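Blr6230 protein (Bradyrhizobium diazoefficiens USDA 110, PDB 5NGG) hydrolyses the beta-lactam ring of antibiotics, as the zinc-dependent subclass B3 metallo-beta-lactamase BJP-1. Local coordinates at residues 96-101 / 160-165; 58-63 / 165-170; 181-186 / 196-201; 108-113 / 148-153. One frame throughout, in Å; residues are numbered along the deposited sequence.

Contact 1 (96-101 / 160-165); sequences LILNTH and DRVTLG. With ZN (zinc ion), chain D.
L96 meets both V162 and L164 with a single methyl: its CD1 lies 3.8 Å from V162 CG1 and 4.0 Å from L164 CB, and the leucine runs past each partner in the opposing direction. Its chi1 (-62°) sets CG anti to the carbonyl carbon, and the extended chi2 (174°) carries CD1 on to V162 and L164. L96 was modelled in two conformers, so these distances belong to one of them. L98 adds a looser contact, its CD1 4.3 Å from V162 CG1. The side chains that meet are all apolar, and no hydrogen bond crosses, as befits two sheets packed face to face: the strand axes pass at 9.6 Å, their directions 145° apart.

Farther along segment 96-101 the chain reaches the metal. N99 ND2 donates to H101 O over 2.9 Å, meeting the carbonyl from above its plane, and also bonds D70 OD1. H101 NE2 binds zinc at 2.1 Å; H103 and H177 together with a water at 1.9 Å from the zinc complete the site. The other ring nitrogen, H101 ND1, is hydrogen-bonded to C201 O, and this bond, with the metal bond, probably fixes the rotation of the imidazole.

Strand 94-98 runs between strands 65-69 and 120-124, I67 and V122 extending the apolar layer, while helix 110-117 packs against I97 through F110 and I113.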
loop_
_atom_site.group_PDB
_atom_site.type_symbol
_atom_site.label_atom_id
_atom_site.label_comp_id
_atom_site.label_asym_id
_atom_site.label_seq_id
_atom_site.Cartn_x
_atom_site.Cartn_y
_atom_site.Cartn_z
ATOM N N LEU A 96 0.676 9.355 -13.257
ATOM C CA LEU A 96 1.483 8.293 -12.664
ATOM C C LEU A 96 0.626 7.466 -11.739
ATOM O O LEU A 96 -0.276 7.987 -11.052
ATOM C CB LEU A 96 2.662 8.813 -11.835
ATOM C CG LEU A 96 3.723 9.634 -12.556
ATOM C CD1 LEU A 96 4.724 10.186 -11.553
ATOM C CD2 LEU A 96 4.425 8.805 -13.618
ATOM N N ILE A 97 0.940 6.178 -11.742
ATOM C CA ILE A 97 0.385 5.213 -10.797
ATOM C C ILE A 97 1.581 4.628 -10.046
ATOM O O ILE A 97 2.525 4.119 -10.668
ATOM C CB ILE A 97 -0.370 4.088 -11.503
ATOM C CG1 ILE A 97 -1.485 4.650 -12.393
ATOM C CG2 ILE A 97 -0.929 3.121 -10.477
ATOM C CD1 ILE A 97 -2.088 3.640 -13.355
ATOM N N LEU A 98 1.541 4.717 -8.715
ATOM C CA LEU A 98 2.567 4.114 -7.866
ATOM C C LEU A 98 1.953 2.939 -7.121
ATOM O O LEU A 98 0.773 2.954 -6.773
ATOM C CB LEU A 98 3.102 5.134 -6.849
ATOM C CG LEU A 98 4.266 6.012 -7.332
ATOM C CD1 LEU A 98 4.125 6.602 -8.699
ATOM C CD2 LEU A 98 4.591 7.055 -6.288
ATOM N N ASN A 99 2.783 1.931 -6.886
ATOM C CA ASN A 99 2.372 0.757 -6.121
ATOM C C ASN A 99 3.191 0.648 -4.850
ATOM O O ASN A 99 4.415 0.840 -4.876
ATOM C CB ASN A 99 2.575 -0.488 -6.988
ATOM C CG ASN A 99 2.005 -1.816 -6.408
ATOM O OD1 ASN A 99 2.593 -2.868 -6.669
ATOM N ND2 ASN A 99 0.869 -1.800 -5.728
ATOM N N THR A 100 2.525 0.273 -3.763
ATOM C CA THR A 100 3.215 -0.148 -2.534
ATOM C C THR A 100 3.697 -1.596 -2.685
ATOM O O THR A 100 4.873 -1.905 -2.508
ATOM C CB THR A 100 2.313 -0.059 -1.290
ATOM O OG1 THR A 100 1.068 -0.722 -1.540
ATOM C CG2 THR A 100 2.122 1.397 -0.868
ATOM N N HIS A 101 2.794 -2.511 -3.020
ATOM C CA HIS A 101 3.211 -3.910 -3.220
ATOM C C HIS A 101 2.213 -4.644 -4.099
ATOM O O HIS A 101 1.039 -4.296 -4.185
ATOM C CB HIS A 101 3.446 -4.643 -1.898
ATOM C CG HIS A 101 2.189 -5.033 -1.191
ATOM N ND1 HIS A 101 1.606 -4.280 -0.193
ATOM C CD2 HIS A 101 1.443 -6.155 -1.289
ATOM C CE1 HIS A 101 0.528 -4.900 0.254
ATOM N NE2 HIS A 101 0.388 -6.032 -0.411
ATOM N N ASP A 160 15.330 6.037 -4.806
ATOM C CA ASP A 160 14.931 6.616 -6.089
ATOM C C ASP A 160 13.825 7.673 -5.885
ATOM O O ASP A 160 12.975 7.533 -5.008
ATOM C CB ASP A 160 14.455 5.543 -7.064
ATOM C CG ASP A 160 15.584 4.672 -7.591
ATOM O OD1 ASP A 160 16.791 5.011 -7.406
ATOM O OD2 ASP A 160 15.240 3.644 -8.198
ATOM N N ARG A 161 13.872 8.740 -6.678
ATOM C CA ARG A 161 12.931 9.863 -6.584
ATOM C C ARG A 161 12.015 9.887 -7.809
ATOM O O ARG A 161 12.480 9.741 -8.948
ATOM C CB ARG A 161 13.683 11.192 -6.435
ATOM C CG ARG A 161 14.437 11.343 -5.107
ATOM C CD ARG A 161 15.577 12.359 -5.184
ATOM N NE ARG A 161 15.145 13.685 -5.634
ATOM C CZ ARG A 161 14.730 14.683 -4.847
ATOM N NH1 ARG A 161 14.372 15.843 -5.399
ATOM N NH2 ARG A 161 14.662 14.547 -3.524
ATOM N N VAL A 162 10.722 10.080 -7.566
ATOM C CA VAL A 162 9.713 10.127 -8.603
ATOM C C VAL A 162 8.994 11.470 -8.495
ATOM O O VAL A 162 8.466 11.797 -7.431
ATOM C CB VAL A 162 8.720 8.959 -8.411
ATOM C CG1 VAL A 162 7.622 9.018 -9.438
ATOM C CG2 VAL A 162 9.445 7.626 -8.500
ATOM N N THR A 163 8.968 12.242 -9.583
ATOM C CA THR A 163 8.416 13.605 -9.582
ATOM C C THR A 163 7.298 13.744 -10.613
ATOM O O THR A 163 7.448 13.293 -11.756
ATOM C CB THR A 163 9.534 14.623 -9.869
ATOM O OG1 THR A 163 10.514 14.548 -8.832
ATOM C CG2 THR A 163 9.021 16.052 -9.918
ATOM N N LEU A 164 6.184 14.363 -10.205
ATOM C CA LEU A 164 5.181 14.887 -11.145
ATOM C C LEU A 164 4.917 16.335 -10.768
ATOM O O LEU A 164 4.476 16.619 -9.644
ATOM C CB LEU A 164 3.873 14.085 -11.101
ATOM C CG LEU A 164 2.757 14.551 -12.067
ATOM C CD1 LEU A 164 3.139 14.388 -13.538
ATOM C CD2 LEU A 164 1.446 13.836 -11.791
ATOM N N GLY A 165 5.245 17.253 -11.677
ATOM C CA GLY A 165 5.054 18.652 -11.399
ATOM C C GLY A 165 5.803 19.103 -10.160
ATOM O O GLY A 165 7.017 18.937 -10.056
HETATM ZN ZN ZN D . -0.475 -7.730 0.390
HETATM O O HOH W 1 -2.320 -7.663 0.544
#

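Contact 2 (58-63 / 165-170); sequences YVIKTS and GDTTLT
T62 and T167 approach to 5.9 Å between CA atoms, where strands 58-62 and 167-170 of the two facing sheets pass with their directions 137° apart, in the alpha-beta/beta-alpha sandwich of the metallo-beta-lactamase fold. Inside, the packing is by methyls. I60 and L169 reach toward each other tip to tip, CD1 of the isoleucine 4.0 Å from CD2 of the leucine, and T62 CG2 rests 3.6 Å from T167 CB. The hydroxyl of T62 is occupied within its own turn, bonding G65 O. M186 of strand 182-190 adds to the apolar layer, touching I60, T167 and L169.

Toward solvent the contact turns polar and centres on the carboxylate of D166. Its CG sits between the backbone N and the carbonyl carbon (chi1 60°), which folds the group back toward segment 58-63. D166 OD1 takes two donors, S63 N at 3.0 Å and T167 OG1 at 2.9 Å, arriving from opposite faces of the carboxylate plane; this double grip should limit its rotation. A weak return bond runs from D166 N to S63 OG. The second oxygen is used as well: one water donates to D166 OD2 at 3.0 Å and to K61 O at 3.2 Å.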
loop_
_atom_site.group_PDB
_atom_site.type_symbol
_atom_site.label_atom_id
_atom_site.label_comp_id
_atom_site.label_asym_id
_atom_site.label_seq_id
_atom_site.Cartn_x
_atom_site.Cartn_y
_atom_site.Cartn_z
ATOM N N TYR A 58 -5.145 6.303 -2.628
ATOM C CA TYR A 58 -4.977 7.741 -2.483
ATOM C C TYR A 58 -4.771 8.399 -3.839
ATOM O O TYR A 58 -4.197 7.829 -4.755
ATOM C CB TYR A 58 -3.781 8.091 -1.594
ATOM C CG TYR A 58 -3.720 7.322 -0.305
ATOM C CD1 TYR A 58 -3.156 6.052 -0.264
ATOM C CD2 TYR A 58 -4.211 7.849 0.888
ATOM C CE1 TYR A 58 -3.105 5.317 0.913
ATOM C CE2 TYR A 58 -4.138 7.132 2.075
ATOM C CZ TYR A 58 -3.585 5.869 2.077
ATOM O OH TYR A 58 -3.529 5.165 3.265
ATOM N N VAL A 59 -5.266 9.638 -3.932
ATOM C CA VAL A 59 -4.905 10.598 -4.996
ATOM C C VAL A 59 -3.989 11.653 -4.394
ATOM O O VAL A 59 -4.243 12.191 -3.301
ATOM C CB VAL A 59 -6.148 11.292 -5.600
ATOM C CG1 VAL A 59 -5.761 12.434 -6.542
ATOM C CG2 VAL A 59 -6.982 10.287 -6.363
ATOM N N ILE A 60 -2.908 11.940 -5.098
ATOM C CA ILE A 60 -2.011 13.021 -4.724
ATOM C C ILE A 60 -2.134 14.076 -5.827
ATOM O O ILE A 60 -1.864 13.796 -6.994
ATOM C CB ILE A 60 -0.564 12.521 -4.570
ATOM C CG1 ILE A 60 -0.452 11.395 -3.525
ATOM C CG2 ILE A 60 0.324 13.685 -4.174
ATOM C CD1 ILE A 60 0.824 10.599 -3.618
ATOM N N LYS A 61 -2.596 15.265 -5.454
ATOM C CA LYS A 61 -2.824 16.323 -6.423
ATOM C C LYS A 61 -1.547 17.123 -6.635
ATOM O O LYS A 61 -1.015 17.691 -5.687
ATOM C CB LYS A 61 -3.949 17.221 -5.931
ATOM C CG LYS A 61 -4.362 18.290 -6.926
ATOM C CD LYS A 61 -5.465 19.175 -6.370
ATOM C CE LYS A 61 -6.015 20.140 -7.404
ATOM N NZ LYS A 61 -7.159 20.939 -6.878
ATOM N N THR A 62 -1.077 17.172 -7.879
ATOM C CA THR A 62 0.106 17.941 -8.227
ATOM C C THR A 62 -0.269 19.037 -9.224
ATOM O O THR A 62 -1.337 19.038 -9.841
ATOM C CB THR A 62 1.245 17.071 -8.833
ATOM O OG1 THR A 62 1.068 16.960 -10.252
ATOM C CG2 THR A 62 1.324 15.692 -8.157
ATOM N N SER A 63 0.680 19.934 -9.434
ATOM C CA SER A 63 0.532 20.992 -10.410
ATOM C C SER A 63 0.471 20.476 -11.859
ATOM O O SER A 63 0.149 21.254 -12.743
ATOM C CB SER A 63 1.702 21.968 -10.277
ATOM O OG SER A 63 2.915 21.268 -10.469
ATOM N N GLY A 165 5.245 17.253 -11.677
ATOM C CA GLY A 165 5.054 18.652 -11.399
ATOM C C GLY A 165 5.803 19.103 -10.160
ATOM O O GLY A 165 7.017 18.937 -10.056
ATOM N N ASP A 166 5.054 19.657 -9.211
ATOM C CA ASP A 166 5.579 20.185 -7.948
ATOM C C ASP A 166 5.771 19.169 -6.815
ATOM O O ASP A 166 6.116 19.558 -5.696
ATOM C CB ASP A 166 4.671 21.321 -7.438
ATOM C CG ASP A 166 3.229 20.880 -7.188
ATOM O OD1 ASP A 166 2.882 19.680 -7.351
ATOM O OD2 ASP A 166 2.414 21.768 -6.873
ATOM N N THR A 167 5.562 17.882 -7.092
ATOM C CA THR A 167 5.499 16.862 -6.050
ATOM C C THR A 167 6.497 15.740 -6.311
ATOM O O THR A 167 6.536 15.188 -7.392
ATOM C CB THR A 167 4.065 16.315 -5.971
ATOM O OG1 THR A 167 3.180 17.382 -5.608
ATOM C CG2 THR A 167 3.928 15.225 -4.947
ATOM N N THR A 168 7.304 15.433 -5.307
ATOM C CA THR A 168 8.294 14.356 -5.389
ATOM C C THR A 168 8.099 13.343 -4.255
ATOM O O THR A 168 7.951 13.709 -3.072
ATOM C CB THR A 168 9.707 14.944 -5.312
ATOM O OG1 THR A 168 9.906 15.802 -6.434
ATOM C CG2 THR A 168 10.786 13.857 -5.336
ATOM N N LEU A 169 8.158 12.057 -4.614
ATOM C CA LEU A 169 8.151 10.976 -3.636
ATOM C C LEU A 169 9.471 10.229 -3.723
ATOM O O LEU A 169 10.058 10.104 -4.820
ATOM C CB LEU A 169 6.991 10.002 -3.853
ATOM C CG LEU A 169 5.591 10.617 -3.712
ATOM C CD1 LEU A 169 5.000 11.020 -5.067
ATOM C CD2 LEU A 169 4.656 9.683 -2.987
ATOM N N THR A 170 9.923 9.712 -2.577
ATOM C CA THR A 170 11.145 8.926 -2.483
ATOM C C THR A 170 10.781 7.478 -2.140
ATOM O O THR A 170 10.026 7.218 -1.194
ATOM C CB THR A 170 12.085 9.496 -1.414
ATOM O OG1 THR A 170 12.409 10.842 -1.763
ATOM C CG2 THR A 170 13.376 8.692 -1.313
HETATM O O HOH W 2 -0.077 20.716 -5.498
#

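Contact 3 (181-186 / 196-201)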
loop_
_atom_site.group_PDB
_atom_site.type_symbol
_atom_site.label_atom_id
_atom_site.label_comp_id
_atom_site.label_asym_id
_atom_site.label_seq_id
_atom_site.Cartn_x
_atom_site.Cartn_y
_atom_site.Cartn_z
ATOM N N CYS A 181 8.168 -4.803 -2.083
ATOM C CA CYS A 181 7.354 -3.893 -1.274
ATOM C C CYS A 181 8.120 -2.561 -1.087
ATOM O O CYS A 181 9.284 -2.580 -0.615
ATOM C CB CYS A 181 7.117 -4.595 0.074
ATOM S SG CYS A 181 5.621 -4.255 1.034
ATOM N N THR A 182 7.475 -1.465 -1.494
ATOM C CA THR A 182 8.091 -0.141 -1.519
ATOM C C THR A 182 7.237 0.811 -0.710
ATOM O O THR A 182 6.046 0.990 -0.981
ATOM C CB THR A 182 8.221 0.358 -2.963
ATOM O OG1 THR A 182 9.010 -0.587 -3.716
ATOM C CG2 THR A 182 8.890 1.725 -3.029
ATOM N N SER A 183 7.850 1.433 0.280
ATOM C CA SER A 183 7.226 2.484 1.071
ATOM C C SER A 183 7.637 3.835 0.503
ATOM O O SER A 183 8.801 4.061 0.213
ATOM C CB SER A 183 7.649 2.366 2.535
ATOM O OG SER A 183 7.199 1.128 3.094
ATOM N N TRP A 184 6.665 4.724 0.315
ATOM C CA TRP A 184 6.907 5.977 -0.399
ATOM C C TRP A 184 6.843 7.177 0.552
ATOM O O TRP A 184 5.855 7.350 1.257
ATOM C CB TRP A 184 5.838 6.141 -1.477
ATOM C CG TRP A 184 5.914 5.160 -2.600
ATOM C CD1 TRP A 184 5.208 3.999 -2.752
ATOM C CD2 TRP A 184 6.775 5.252 -3.726
ATOM N NE1 TRP A 184 5.559 3.384 -3.910
ATOM C CE2 TRP A 184 6.517 4.133 -4.541
ATOM C CE3 TRP A 184 7.727 6.188 -4.148
ATOM C CZ2 TRP A 184 7.164 3.941 -5.768
ATOM C CZ3 TRP A 184 8.370 5.984 -5.327
ATOM C CH2 TRP A 184 8.077 4.882 -6.144
ATOM N N GLU A 185 7.900 7.986 0.551
ATOM C CA GLU A 185 7.983 9.152 1.428
ATOM C C GLU A 185 7.742 10.442 0.647
ATOM O O GLU A 185 8.245 10.622 -0.462
ATOM C CB GLU A 185 9.360 9.193 2.071
ATOM C CG GLU A 185 9.572 10.340 3.035
ATOM C CD GLU A 185 10.952 10.343 3.671
ATOM O OE1 GLU A 185 11.822 9.499 3.307
ATOM O OE2 GLU A 185 11.165 11.240 4.530
ATOM N N MET A 186 6.984 11.356 1.240
ATOM C CA MET A 186 6.809 12.693 0.645
ATOM C C MET A 186 6.542 13.718 1.716
ATOM O O MET A 186 6.118 13.394 2.816
ATOM C CB MET A 186 5.713 12.753 -0.414
ATOM C CG MET A 186 4.310 12.508 0.101
ATOM S SD MET A 186 3.035 12.764 -1.161
ATOM C CE MET A 186 2.955 14.552 -1.182
ATOM N N GLU A 196 6.532 15.002 7.197
ATOM C CA GLU A 196 6.957 13.886 6.344
ATOM C C GLU A 196 5.931 12.757 6.443
ATOM O O GLU A 196 5.610 12.269 7.538
ATOM C CB GLU A 196 8.352 13.426 6.743
ATOM C CG GLU A 196 9.348 14.591 6.914
ATOM C CD GLU A 196 9.370 15.646 5.792
ATOM O OE1 GLU A 196 9.216 15.263 4.619
ATOM O OE2 GLU A 196 9.560 16.871 6.069
ATOM N N VAL A 197 5.462 12.316 5.285
ATOM C CA VAL A 197 4.456 11.255 5.146
ATOM C C VAL A 197 5.142 9.988 4.641
ATOM O O VAL A 197 5.975 10.077 3.732
ATOM C CB VAL A 197 3.372 11.688 4.143
ATOM C CG1 VAL A 197 2.329 10.586 3.948
ATOM C CG2 VAL A 197 2.713 13.001 4.549
ATOM N N LEU A 198 4.778 8.835 5.205
ATOM C CA LEU A 198 5.169 7.553 4.622
ATOM C C LEU A 198 3.939 6.778 4.257
ATOM O O LEU A 198 3.142 6.417 5.125
ATOM C CB LEU A 198 6.041 6.728 5.564
ATOM C CG LEU A 198 6.731 5.514 4.927
ATOM C CD1 LEU A 198 7.832 5.959 3.985
ATOM C CD2 LEU A 198 7.246 4.553 5.975
ATOM N N PHE A 199 3.819 6.429 2.963
ATOM C CA PHE A 199 2.885 5.390 2.532
ATOM C C PHE A 199 3.629 4.062 2.763
ATOM O O PHE A 199 4.381 3.592 1.906
ATOM C CB PHE A 199 2.529 5.566 1.061
ATOM C CG PHE A 199 1.835 6.864 0.737
ATOM C CD1 PHE A 199 2.553 8.017 0.399
ATOM C CD2 PHE A 199 0.451 6.937 0.709
ATOM C CE1 PHE A 199 1.893 9.184 0.051
ATOM C CE2 PHE A 199 -0.203 8.102 0.389
ATOM C CZ PHE A 199 0.524 9.228 0.067
ATOM N N PHE A 200 3.458 3.502 3.959
ATOM C CA PHE A 200 4.118 2.259 4.341
ATOM C C PHE A 200 3.510 1.130 3.508
ATOM O O PHE A 200 2.310 1.102 3.280
ATOM C CB PHE A 200 3.934 2.040 5.845
ATOM C CG PHE A 200 4.554 0.759 6.347
ATOM C CD1 PHE A 200 5.916 0.567 6.257
ATOM C CD2 PHE A 200 3.766 -0.261 6.910
ATOM C CE1 PHE A 200 6.511 -0.599 6.714
ATOM C CE2 PHE A 200 4.350 -1.447 7.335
ATOM C CZ PHE A 200 5.722 -1.616 7.251
ATOM N N CYS A 201 4.343 0.194 3.064
ATOM C CA CYS A 201 3.871 -0.777 2.087
ATOM C C CYS A 201 3.092 -1.943 2.604
ATOM O O CYS A 201 2.466 -2.609 1.783
ATOM C CB CYS A 201 5.044 -1.275 1.234
ATOM S SG CYS A 201 6.113 -2.452 2.039
HETATM O O HOH W 3 11.086 13.655 3.615
#
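M186 and F199 form the apolar centre of this antiparallel hairpin: the sulfur M186 SD lies 3.9 Å from F199 CE1, at the ring edge and near its plane, a Met-aromatic contact. M186 has two conformers, and the contact is that of one of them. V197 and W184 point to the same sheet face, W184 CB standing 4.2 Å from F199 CB.

Around them the backbone is laced by hydrogen-bonded pairs, W184 with F199 and M186 with V197, each linked in both directions. E185 and L198 form the non-hydrogen-bonded pair between, with L198 CD1 turned back over the W184 peptide. At one end C181 and C201 are joined by a disulfide, SG to SG 2.1 Å. Beside it S183 OG accepts from C201 N at 3.0 Å and also bonds T174 OG1.

The opposite end is acidic. E185 OE2 and E196 OE1 come within 4.5 Å of each other, their carboxylate planes 72° apart, and one water donates to both, at 2.6 Å from E185 OE2 and 2.7 Å from E196 OE1. The shared water probably softens their repulsion; E196 OE1 also bonds T187 OG1. E185 OE1 bonds NE2 of H172, which with E158 and K229 binds a zinc apart from that of H101, so this glutamate is a second-shell residue that probably helps orient the imidazole.

Contact 4 (108-113 / 148-153)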
loop_
_atom_site.group_PDB
_atom_site.type_symbol
_atom_site.label_atom_id
_atom_site.label_comp_id
_atom_site.label_asym_id
_atom_site.label_seq_id
_atom_site.Cartn_x
_atom_site.Cartn_y
_atom_site.Cartn_z
ATOM N N GLY A 108 -5.507 -4.486 -8.449
ATOM C CA GLY A 108 -6.622 -4.973 -9.241
ATOM C C GLY A 108 -7.114 -4.040 -10.321
ATOM O O GLY A 108 -7.725 -4.504 -11.282
ATOM N N GLY A 109 -6.873 -2.741 -10.161
ATOM C CA GLY A 109 -7.291 -1.747 -11.145
ATOM C C GLY A 109 -6.187 -1.174 -12.011
ATOM O O GLY A 109 -6.466 -0.283 -12.831
ATOM N N PHE A 110 -4.944 -1.655 -11.841
ATOM C CA PHE A 110 -3.841 -1.035 -12.572
ATOM C C PHE A 110 -3.963 -1.152 -14.096
ATOM O O PHE A 110 -3.781 -0.157 -14.807
ATOM C CB PHE A 110 -2.487 -1.623 -12.156
ATOM C CG PHE A 110 -1.980 -1.189 -10.789
ATOM C CD1 PHE A 110 -2.521 -0.147 -10.067
ATOM C CD2 PHE A 110 -0.875 -1.831 -10.253
ATOM C CE1 PHE A 110 -1.985 0.226 -8.837
ATOM C CE2 PHE A 110 -0.339 -1.448 -9.042
ATOM C CZ PHE A 110 -0.886 -0.413 -8.338
ATOM N N ALA A 111 -4.206 -2.359 -14.610
ATOM C CA ALA A 111 -4.268 -2.516 -16.058
ATOM C C ALA A 111 -5.357 -1.632 -16.664
ATOM O O ALA A 111 -5.162 -0.977 -17.719
ATOM C CB ALA A 111 -4.480 -3.974 -16.417
ATOM N N GLU A 112 -6.507 -1.589 -15.993
ATOM C CA GLU A 112 -7.640 -0.814 -16.479
ATOM C C GLU A 112 -7.339 0.677 -16.474
ATOM O O GLU A 112 -7.570 1.384 -17.472
ATOM C CB GLU A 112 -8.872 -1.098 -15.640
ATOM C CG GLU A 112 -10.081 -0.274 -16.026
ATOM C CD GLU A 112 -11.362 -0.731 -15.389
ATOM O OE1 GLU A 112 -11.487 -1.926 -15.040
ATOM O OE2 GLU A 112 -12.288 0.096 -15.286
ATOM N N ILE A 113 -6.853 1.172 -15.343
ATOM C CA ILE A 113 -6.606 2.604 -15.241
ATOM C C ILE A 113 -5.453 3.023 -16.163
ATOM O O ILE A 113 -5.521 4.083 -16.783
ATOM C CB ILE A 113 -6.450 3.062 -13.772
ATOM C CG1 ILE A 113 -7.825 2.970 -13.087
ATOM C CG2 ILE A 113 -5.923 4.494 -13.686
ATOM C CD1 ILE A 113 -7.815 3.070 -11.578
ATOM N N PRO A 148 -5.269 -8.671 -13.254
ATOM C CA PRO A 148 -4.891 -8.374 -14.656
ATOM C C PRO A 148 -3.460 -7.855 -14.757
ATOM O O PRO A 148 -3.097 -6.887 -14.110
ATOM C CB PRO A 148 -5.925 -7.327 -15.085
ATOM C CG PRO A 148 -7.094 -7.552 -14.179
ATOM C CD PRO A 148 -6.469 -7.912 -12.856
ATOM N N ALA A 149 -2.651 -8.542 -15.554
ATOM C CA ALA A 149 -1.221 -8.245 -15.657
ATOM C C ALA A 149 -1.011 -6.847 -16.225
ATOM O O ALA A 149 -1.756 -6.379 -17.093
ATOM C CB ALA A 149 -0.514 -9.299 -16.506
ATOM N N VAL A 150 0.033 -6.190 -15.735
ATOM C CA VAL A 150 0.312 -4.811 -16.117
ATOM C C VAL A 150 1.816 -4.605 -16.242
ATOM O O VAL A 150 2.592 -5.114 -15.403
ATOM C CB VAL A 150 -0.339 -3.847 -15.066
ATOM C CG1 VAL A 150 0.205 -4.065 -13.653
ATOM C CG2 VAL A 150 -0.271 -2.402 -15.502
ATOM N N LYS A 151 2.219 -3.835 -17.255
ATOM C CA LYS A 151 3.629 -3.539 -17.471
ATOM C C LYS A 151 4.113 -2.418 -16.557
ATOM O O LYS A 151 3.405 -1.427 -16.325
ATOM C CB LYS A 151 3.878 -3.189 -18.933
ATOM C CG LYS A 151 3.586 -4.375 -19.833
ATOM C CD LYS A 151 3.991 -4.139 -21.271
ATOM C CE LYS A 151 4.078 -5.458 -22.018
ATOM N NZ LYS A 151 5.340 -6.197 -21.724
ATOM N N VAL A 152 5.328 -2.589 -16.046
ATOM C CA VAL A 152 5.946 -1.603 -15.187
ATOM C C VAL A 152 6.793 -0.691 -16.077
ATOM O O VAL A 152 7.682 -1.154 -16.807
ATOM C CB VAL A 152 6.808 -2.280 -14.105
ATOM C CG1 VAL A 152 7.599 -1.252 -13.304
ATOM C CG2 VAL A 152 5.937 -3.127 -13.187
ATOM N N ASP A 153 6.538 0.607 -16.003
ATOM C CA ASP A 153 7.278 1.594 -16.795
ATOM C C ASP A 153 8.585 2.034 -16.141
ATOM O O ASP A 153 9.537 2.386 -16.844
ATOM C CB ASP A 153 6.393 2.777 -17.110
ATOM C CG ASP A 153 5.186 2.373 -17.903
ATOM O OD1 ASP A 153 5.348 2.115 -19.106
ATOM O OD2 ASP A 153 4.079 2.283 -17.328
HETATM O O HOH W 4 -4.484 -4.748 -12.950
#
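F110 presents the edge of its ring to V150, whose CG1 lies close to the ring plane, and neither face of the phenyl is taken by segment 148-153. F110 comes nearest V150 at the root of its side chain, with F110 CB 3.9 Å from V150 CG1. The ring itself leads away from the loop into the interior, among I97, L121 and L131. Both V150 methyls lean on F110 CB. V150 CG1 sits between backbone N and carbonyl carbon (chi1 60°), while CG2, on the far side from that N, in addition reaches A111 N at 4.0 Å.

The A111 methyl packs against the loop, with A111 CB 3.7 Å from A149 O and 3.9 Å from P148 CB. The pyrrolidine of P148 also reaches the chain before the helix, its CD 4.0 Å from G108 O.

No direct hydrogen bond joins the segments, but a water does so. A111 N, in the first turn of helix 110-117, donates to it at 2.9 Å, and the water in turn donates to P148 O at 2.8 Å. This gives an early helix N-H an acceptor, just ahead of the regular pattern that I113 N begins by bonding G109 O. Farther along, D153 OD2 forms a salt bridge with K114 NZ, tying the loop to the same helix.

What results is a helix N-terminus covered by a loop on the outer layer of the metallo-beta-lactamase sandwich, directly after the zinc-binding sequence that holds H101, H103, D105 and H106.

Contacts 1 and 2 are neighbouring parts of one sheet-to-sheet interface, their centres 8 Å apart; they share G165, and the hairpin of 161-164 with 167-173 is tied by V162 N to L169 O at 2.8 Å. Contact 3 continues the sheet of strands 161-164 and 167-173, T170 N bonding E185 O at 2.8 Å. It also reaches the metal-binding segment of contact 1: T100 O lies 2.8 Å from T182 N, a probable hydrogen bond, and C181 SG packs against H101 CB. Contact 4 lies on the outer side of the first sheet, 14 Å from contact 1 between centres, where F110 touches I97 and N99. It meets neither contact 2 nor contact 3, both about 20 Å away between centres.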